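Local coordinates for protein metal-dependent hydrolase (Lactobacillus plantarum, PDB 2F6K) that probably catalyses a metal-dependent decarboxylation, as the aminocarboxymuconate-semialdehyde decarboxylases of the amidohydrolase family do, at residues L174-F184 against I203-D214. Residues are numbered along the deposited sequence; the frame is centred on the assembly and turned at random.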
ATOM      1  N   LEU A 174      -3.578  -1.661 -17.841  1.00 30.98           N
ATOM      2  CA  LEU A 174      -2.188  -1.790 -17.423  1.00 30.20           C
ATOM      3  C   LEU A 174      -2.053  -2.704 -16.195  1.00 32.31           C
ATOM      4  O   LEU A 174      -1.110  -3.496 -16.091  1.00 30.87           O
ATOM      5  CB  LEU A 174      -1.599  -0.410 -17.103  1.00 30.36           C
ATOM      6  CG  LEU A 174      -0.190  -0.422 -16.500  1.00 30.77           C
ATOM      7  CD1 LEU A 174       0.812  -0.896 -17.543  1.00 30.63           C
ATOM      8  CD2 LEU A 174       0.168   0.963 -16.002  1.00 28.78           C
ATOM      9  N   GLY A 175      -3.006  -2.588 -15.272  1.00 30.49           N
ATOM     10  CA  GLY A 175      -2.980  -3.396 -14.067  1.00 29.46           C
ATOM     11  C   GLY A 175      -2.973  -4.894 -14.315  1.00 30.58           C
ATOM     12  O   GLY A 175      -2.159  -5.630 -13.743  1.00 30.85           O
ATOM     13  N   PHE A 176      -3.881  -5.363 -15.163  1.00 29.50           N
ATOM     14  CA  PHE A 176      -3.940  -6.786 -15.458  1.00 29.76           C
ATOM     15  C   PHE A 176      -2.579  -7.308 -15.921  1.00 31.11           C
ATOM     16  O   PHE A 176      -2.103  -8.334 -15.439  1.00 29.03           O
ATOM     17  CB  PHE A 176      -4.993  -7.062 -16.530  1.00 27.70           C
ATOM     18  CG  PHE A 176      -6.395  -7.177 -15.997  1.00 25.62           C
ATOM     19  CD1 PHE A 176      -6.662  -7.008 -14.641  1.00 23.81           C
ATOM     20  CD2 PHE A 176      -7.453  -7.470 -16.858  1.00 25.31           C
ATOM     21  CE1 PHE A 176      -7.966  -7.131 -14.149  1.00 22.96           C
ATOM     22  CE2 PHE A 176      -8.761  -7.594 -16.378  1.00 25.36           C
ATOM     23  CZ  PHE A 176      -9.019  -7.427 -15.025  1.00 23.65           C
ATOM     24  N   PHE A 177      -1.949  -6.597 -16.850  1.00 31.19           N
ATOM     25  CA  PHE A 177      -0.656  -7.027 -17.348  1.00 32.44           C
ATOM     26  C   PHE A 177       0.408  -7.064 -16.275  1.00 33.65           C
ATOM     27  O   PHE A 177       1.202  -8.006 -16.212  1.00 34.79           O
ATOM     28  CB  PHE A 177      -0.195  -6.149 -18.503  1.00 31.41           C
ATOM     29  CG  PHE A 177      -0.777  -6.551 -19.828  1.00 31.16           C
ATOM     30  CD1 PHE A 177      -0.049  -6.382 -20.999  1.00 31.67           C
ATOM     31  CD2 PHE A 177      -2.041  -7.124 -19.902  1.00 32.69           C
ATOM     32  CE1 PHE A 177      -0.564  -6.783 -22.222  1.00 30.79           C
ATOM     33  CE2 PHE A 177      -2.566  -7.528 -21.126  1.00 33.61           C
ATOM     34  CZ  PHE A 177      -1.822  -7.356 -22.288  1.00 30.40           C
HETATM   35  N   MSE A 178       0.434  -6.047 -15.428  1.00 34.95           N
HETATM   36  CA  MSE A 178       1.424  -6.025 -14.369  1.00 34.89           C
HETATM   37  C   MSE A 178       1.207  -7.228 -13.459  1.00 34.50           C
HETATM   38  O   MSE A 178       2.171  -7.876 -13.033  1.00 35.82           O
HETATM   39  CB  MSE A 178       1.327  -4.723 -13.577  1.00 35.48           C
HETATM   40  CG  MSE A 178       1.620  -3.477 -14.417  1.00 45.50           C
HETATM   41 SE   MSE A 178       1.821  -1.834 -13.374  1.00 57.85          SE
HETATM   42  CE  MSE A 178       0.015  -1.688 -12.677  1.00 43.81           C
ATOM     43  N   ASP A 179      -0.054  -7.562 -13.194  1.00 32.00           N
ATOM     44  CA  ASP A 179      -0.331  -8.684 -12.312  1.00 31.77           C
ATOM     45  C   ASP A 179       0.032 -10.040 -12.894  1.00 30.95           C
ATOM     46  O   ASP A 179       0.594 -10.886 -12.194  1.00 31.78           O
ATOM     47  CB  ASP A 179      -1.791  -8.689 -11.876  1.00 30.23           C
ATOM     48  CG  ASP A 179      -1.944  -9.064 -10.415  1.00 30.75           C
ATOM     49  OD1 ASP A 179      -1.418  -8.329  -9.552  1.00 31.42           O
ATOM     50  OD2 ASP A 179      -2.573 -10.097 -10.124  1.00 30.12           O
ATOM     51  N   THR A 180      -0.280 -10.251 -14.167  1.00 28.91           N
ATOM     52  CA  THR A 180       0.047 -11.512 -14.808  1.00 25.58           C
ATOM     53  C   THR A 180       1.555 -11.674 -14.800  1.00 28.10           C
ATOM     54  O   THR A 180       2.075 -12.757 -14.522  1.00 25.71           O
ATOM     55  CB  THR A 180      -0.460 -11.559 -16.260  1.00 22.03           C
ATOM     56  OG1 THR A 180      -1.891 -11.645 -16.259  1.00 18.40           O
ATOM     57  CG2 THR A 180       0.115 -12.773 -16.993  1.00 15.65           C
ATOM     58  N   THR A 181       2.249 -10.574 -15.073  1.00 27.58           N
ATOM     59  CA  THR A 181       3.696 -10.589 -15.121  1.00 27.93           C
ATOM     60  C   THR A 181       4.301 -10.897 -13.758  1.00 31.57           C
ATOM     61  O   THR A 181       5.225 -11.712 -13.644  1.00 30.17           O
ATOM     62  CB  THR A 181       4.249  -9.243 -15.616  1.00 27.44           C
ATOM     63  OG1 THR A 181       3.587  -8.863 -16.833  1.00 25.56           O
ATOM     64  CG2 THR A 181       5.746  -9.367 -15.892  1.00 24.55           C
HETATM   65  N   MSE A 182       3.785 -10.247 -12.722  1.00 33.22           N
HETATM   66  CA  MSE A 182       4.307 -10.482 -11.385  1.00 34.14           C
HETATM   67  C   MSE A 182       4.037 -11.926 -10.971  1.00 33.36           C
HETATM   68  O   MSE A 182       4.897 -12.573 -10.371  1.00 33.23           O
HETATM   69  CB  MSE A 182       3.678  -9.513 -10.379  1.00 34.78           C
HETATM   70  CG  MSE A 182       4.008  -8.043 -10.634  1.00 37.07           C
HETATM   71 SE   MSE A 182       3.492  -6.867  -9.149  1.00 46.16          SE
HETATM   72  CE  MSE A 182       1.605  -6.676  -9.529  1.00 37.75           C
ATOM     73  N   THR A 183       2.857 -12.434 -11.323  1.00 28.46           N
ATOM     74  CA  THR A 183       2.490 -13.796 -10.972  1.00 29.72           C
ATOM     75  C   THR A 183       3.369 -14.854 -11.641  1.00 31.15           C
ATOM     76  O   THR A 183       3.755 -15.829 -10.997  1.00 33.75           O
ATOM     77  CB  THR A 183       1.015 -14.080 -11.302  1.00 30.92           C
ATOM     78  OG1 THR A 183       0.184 -13.162 -10.582  1.00 34.16           O
ATOM     79  CG2 THR A 183       0.640 -15.507 -10.898  1.00 30.86           C
ATOM     80  N   PHE A 184       3.681 -14.670 -12.922  1.00 31.18           N
ATOM     81  CA  PHE A 184       4.529 -15.620 -13.639  1.00 30.81           C
ATOM     82  C   PHE A 184       5.896 -15.738 -12.962  1.00 31.88           C
ATOM     83  O   PHE A 184       6.419 -16.832 -12.764  1.00 33.39           O
ATOM     84  CB  PHE A 184       4.741 -15.166 -15.083  1.00 28.25           C
ATOM     85  CG  PHE A 184       5.664 -16.055 -15.870  1.00 27.15           C
ATOM     86  CD1 PHE A 184       5.239 -17.302 -16.313  1.00 26.86           C
ATOM     87  CD2 PHE A 184       6.943 -15.634 -16.195  1.00 28.08           C
ATOM     88  CE1 PHE A 184       6.071 -18.114 -17.074  1.00 27.42           C
ATOM     89  CE2 PHE A 184       7.792 -16.445 -16.962  1.00 25.45           C
ATOM     90  CZ  PHE A 184       7.350 -17.683 -17.400  1.00 27.38           C
ATOM     91  N   ILE A 203      -1.195 -18.925 -19.844  1.00 27.02           N
ATOM     92  CA  ILE A 203      -0.994 -17.543 -19.409  1.00 25.67           C
ATOM     93  C   ILE A 203      -1.728 -16.662 -20.434  1.00 26.98           C
ATOM     94  O   ILE A 203      -1.413 -16.672 -21.623  1.00 27.18           O
ATOM     95  CB  ILE A 203       0.507 -17.212 -19.337  1.00 24.34           C
ATOM     96  CG1 ILE A 203       1.159 -18.083 -18.253  1.00 26.26           C
ATOM     97  CG2 ILE A 203       0.709 -15.745 -19.013  1.00 25.00           C
ATOM     98  CD1 ILE A 203       2.650 -17.926 -18.141  1.00 26.36           C
ATOM     99  N   PRO A 204      -2.725 -15.892 -19.978  1.00 26.76           N
ATOM    100  CA  PRO A 204      -3.538 -15.011 -20.824  1.00 28.07           C
ATOM    101  C   PRO A 204      -2.875 -13.797 -21.458  1.00 30.37           C
ATOM    102  O   PRO A 204      -1.782 -13.379 -21.055  1.00 31.05           O
ATOM    103  CB  PRO A 204      -4.664 -14.599 -19.884  1.00 28.96           C
ATOM    104  CG  PRO A 204      -3.934 -14.445 -18.588  1.00 27.59           C
ATOM    105  CD  PRO A 204      -3.051 -15.682 -18.553  1.00 29.16           C
ATOM    106  N   HIS A 205      -3.563 -13.250 -22.461  1.00 29.48           N
ATOM    107  CA  HIS A 205      -3.140 -12.048 -23.174  1.00 27.32           C
ATOM    108  C   HIS A 205      -1.719 -12.083 -23.731  1.00 28.53           C
ATOM    109  O   HIS A 205      -0.937 -11.145 -23.544  1.00 25.70           O
ATOM    110  CB  HIS A 205      -3.312 -10.831 -22.259  1.00 27.46           C
ATOM    111  CG  HIS A 205      -4.681 -10.720 -21.660  1.00 29.51           C
ATOM    112  ND1 HIS A 205      -4.901 -10.712 -20.299  1.00 31.04           N
ATOM    113  CD2 HIS A 205      -5.902 -10.627 -22.238  1.00 29.13           C
ATOM    114  CE1 HIS A 205      -6.199 -10.620 -20.063  1.00 28.19           C
ATOM    115  NE2 HIS A 205      -6.829 -10.568 -21.223  1.00 30.25           N
ATOM    116  N   ALA A 206      -1.386 -13.173 -24.414  1.00 28.73           N
ATOM    117  CA  ALA A 206      -0.069 -13.317 -25.023  1.00 27.88           C
ATOM    118  C   ALA A 206       1.112 -13.116 -24.070  1.00 27.76           C
ATOM    119  O   ALA A 206       2.168 -12.621 -24.474  1.00 29.63           O
ATOM    120  CB  ALA A 206       0.047 -12.368 -26.202  1.00 23.33           C
ATOM    121  N   GLY A 207       0.932 -13.492 -22.808  1.00 26.98           N
ATOM    122  CA  GLY A 207       2.017 -13.378 -21.843  1.00 26.09           C
ATOM    123  C   GLY A 207       2.252 -12.022 -21.219  1.00 25.66           C
ATOM    124  O   GLY A 207       3.289 -11.803 -20.583  1.00 21.87           O
ATOM    125  N   ALA A 208       1.291 -11.116 -21.391  1.00 25.48           N
ATOM    126  CA  ALA A 208       1.391  -9.769 -20.847  1.00 25.51           C
ATOM    127  C   ALA A 208       2.756  -9.167 -21.182  1.00 25.62           C
ATOM    128  O   ALA A 208       3.064  -8.965 -22.354  1.00 31.41           O
ATOM    129  CB  ALA A 208       1.162  -9.795 -19.341  1.00 24.80           C
ATOM    130  N   PHE A 209       3.577  -8.903 -20.170  1.00 24.73           N
ATOM    131  CA  PHE A 209       4.900  -8.310 -20.381  1.00 24.67           C
ATOM    132  C   PHE A 209       6.048  -9.313 -20.457  1.00 26.48           C
ATOM    133  O   PHE A 209       7.216  -8.911 -20.551  1.00 28.07           O
ATOM    134  CB  PHE A 209       5.219  -7.312 -19.264  1.00 26.16           C
ATOM    135  CG  PHE A 209       4.308  -6.114 -19.232  1.00 29.31           C
ATOM    136  CD1 PHE A 209       3.954  -5.539 -18.016  1.00 22.74           C
ATOM    137  CD2 PHE A 209       3.789  -5.577 -20.410  1.00 30.04           C
ATOM    138  CE1 PHE A 209       3.093  -4.453 -17.968  1.00 28.03           C
ATOM    139  CE2 PHE A 209       2.926  -4.488 -20.372  1.00 31.28           C
ATOM    140  CZ  PHE A 209       2.575  -3.923 -19.143  1.00 26.73           C
ATOM    141  N   LEU A 210       5.741 -10.607 -20.405  1.00 26.10           N
ATOM    142  CA  LEU A 210       6.803 -11.603 -20.461  1.00 28.25           C
ATOM    143  C   LEU A 210       7.701 -11.424 -21.695  1.00 28.47           C
ATOM    144  O   LEU A 210       8.918 -11.587 -21.609  1.00 29.08           O
ATOM    145  CB  LEU A 210       6.213 -13.017 -20.428  1.00 28.87           C
ATOM    146  CG  LEU A 210       5.387 -13.330 -19.175  1.00 32.26           C
ATOM    147  CD1 LEU A 210       5.111 -14.834 -19.088  1.00 27.81           C
ATOM    148  CD2 LEU A 210       6.140 -12.854 -17.938  1.00 29.76           C
ATOM    149  N   GLY A 211       7.101 -11.070 -22.830  1.00 26.46           N
ATOM    150  CA  GLY A 211       7.865 -10.866 -24.046  1.00 26.90           C
ATOM    151  C   GLY A 211       9.034  -9.912 -23.875  1.00 28.44           C
ATOM    152  O   GLY A 211      10.031 -10.014 -24.586  1.00 28.94           O
ATOM    153  N   ILE A 212       8.927  -8.984 -22.928  1.00 28.79           N
ATOM    154  CA  ILE A 212      10.009  -8.033 -22.693  1.00 27.63           C
ATOM    155  C   ILE A 212      10.858  -8.264 -21.429  1.00 28.40           C
ATOM    156  O   ILE A 212      12.068  -8.038 -21.452  1.00 28.76           O
ATOM    157  CB  ILE A 212       9.466  -6.592 -22.657  1.00 28.69           C
ATOM    158  CG1 ILE A 212       8.989  -6.196 -24.058  1.00 27.92           C
ATOM    159  CG2 ILE A 212      10.539  -5.629 -22.131  1.00 22.17           C
ATOM    160  CD1 ILE A 212       8.451  -4.767 -24.150  1.00 27.67           C
ATOM    161  N   VAL A 213      10.249  -8.705 -20.331  1.00 28.92           N
ATOM    162  CA  VAL A 213      11.029  -8.910 -19.106  1.00 30.45           C
ATOM    163  C   VAL A 213      11.895 -10.162 -19.072  1.00 28.13           C
ATOM    164  O   VAL A 213      12.946 -10.173 -18.426  1.00 29.62           O
ATOM    165  CB  VAL A 213      10.138  -8.931 -17.838  1.00 30.31           C
ATOM    166  CG1 VAL A 213       9.705  -7.539 -17.502  1.00 34.85           C
ATOM    167  CG2 VAL A 213       8.931  -9.831 -18.051  1.00 32.86           C
ATOM    168  N   ASP A 214      11.459 -11.211 -19.759  1.00 27.95           N
ATOM    169  CA  ASP A 214      12.217 -12.459 -19.768  1.00 29.77           C
ATOM    170  C   ASP A 214      13.715 -12.244 -19.952  1.00 29.60           C
ATOM    171  O   ASP A 214      14.517 -12.726 -19.152  1.00 34.10           O
ATOM    172  CB  ASP A 214      11.683 -13.415 -20.849  1.00 25.83           C
ATOM    173  CG  ASP A 214      10.377 -14.086 -20.442  1.00 29.45           C
ATOM    174  OD1 ASP A 214       9.905 -13.822 -19.314  1.00 22.89           O
ATOM    175  OD2 ASP A 214       9.826 -14.876 -21.243  1.00 31.21           O
TER
HETATM  176  O   HOH W   1      -2.652 -11.254 -18.909  1.00 43.95           O
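The 174-184 helix segment meets the end of strand 200-203 and the type II' turn from Gly207 to Leu210, which leads into helix 210-225, whose first turn, 210-214, runs at 47° to the segment 174-184; the CA atoms of Phe177 and Ala208 are 4.9 Å apart. In this amidohydrolase TIM barrel the loop links the sixth strand to its helix. Ala208, with only a methyl to fit against Thr180 and Thr181, brings its CA over the face of the Phe177 ring, whose edge meets Phe209 in an offset edge-to-face pair, planes at 75°. Phe209 also stacks on its counterpart in a second subunit. His205, whose side chain lies near the manganese site, sets CB 3.6 Å from Phe177 CE2. A water bonds both His205 ND1 and Thr180 OG1. At the far end Phe184 CG is anti to its backbone N (chi1 177°), laying the ring against Leu210 CD1, 3.5 Å from the ring centroid, and beside Ile203. An alanine in place of Phe184 is likely to open a gap between Leu210 and Ile203. A threonine suits the next place: Thr181 turns its methyl to Val213, while Thr181 OG1 donates to Phe177 O at 2.6 Å. Thr181 OG1 also accepts weakly from Phe209 N at 3.3 Å.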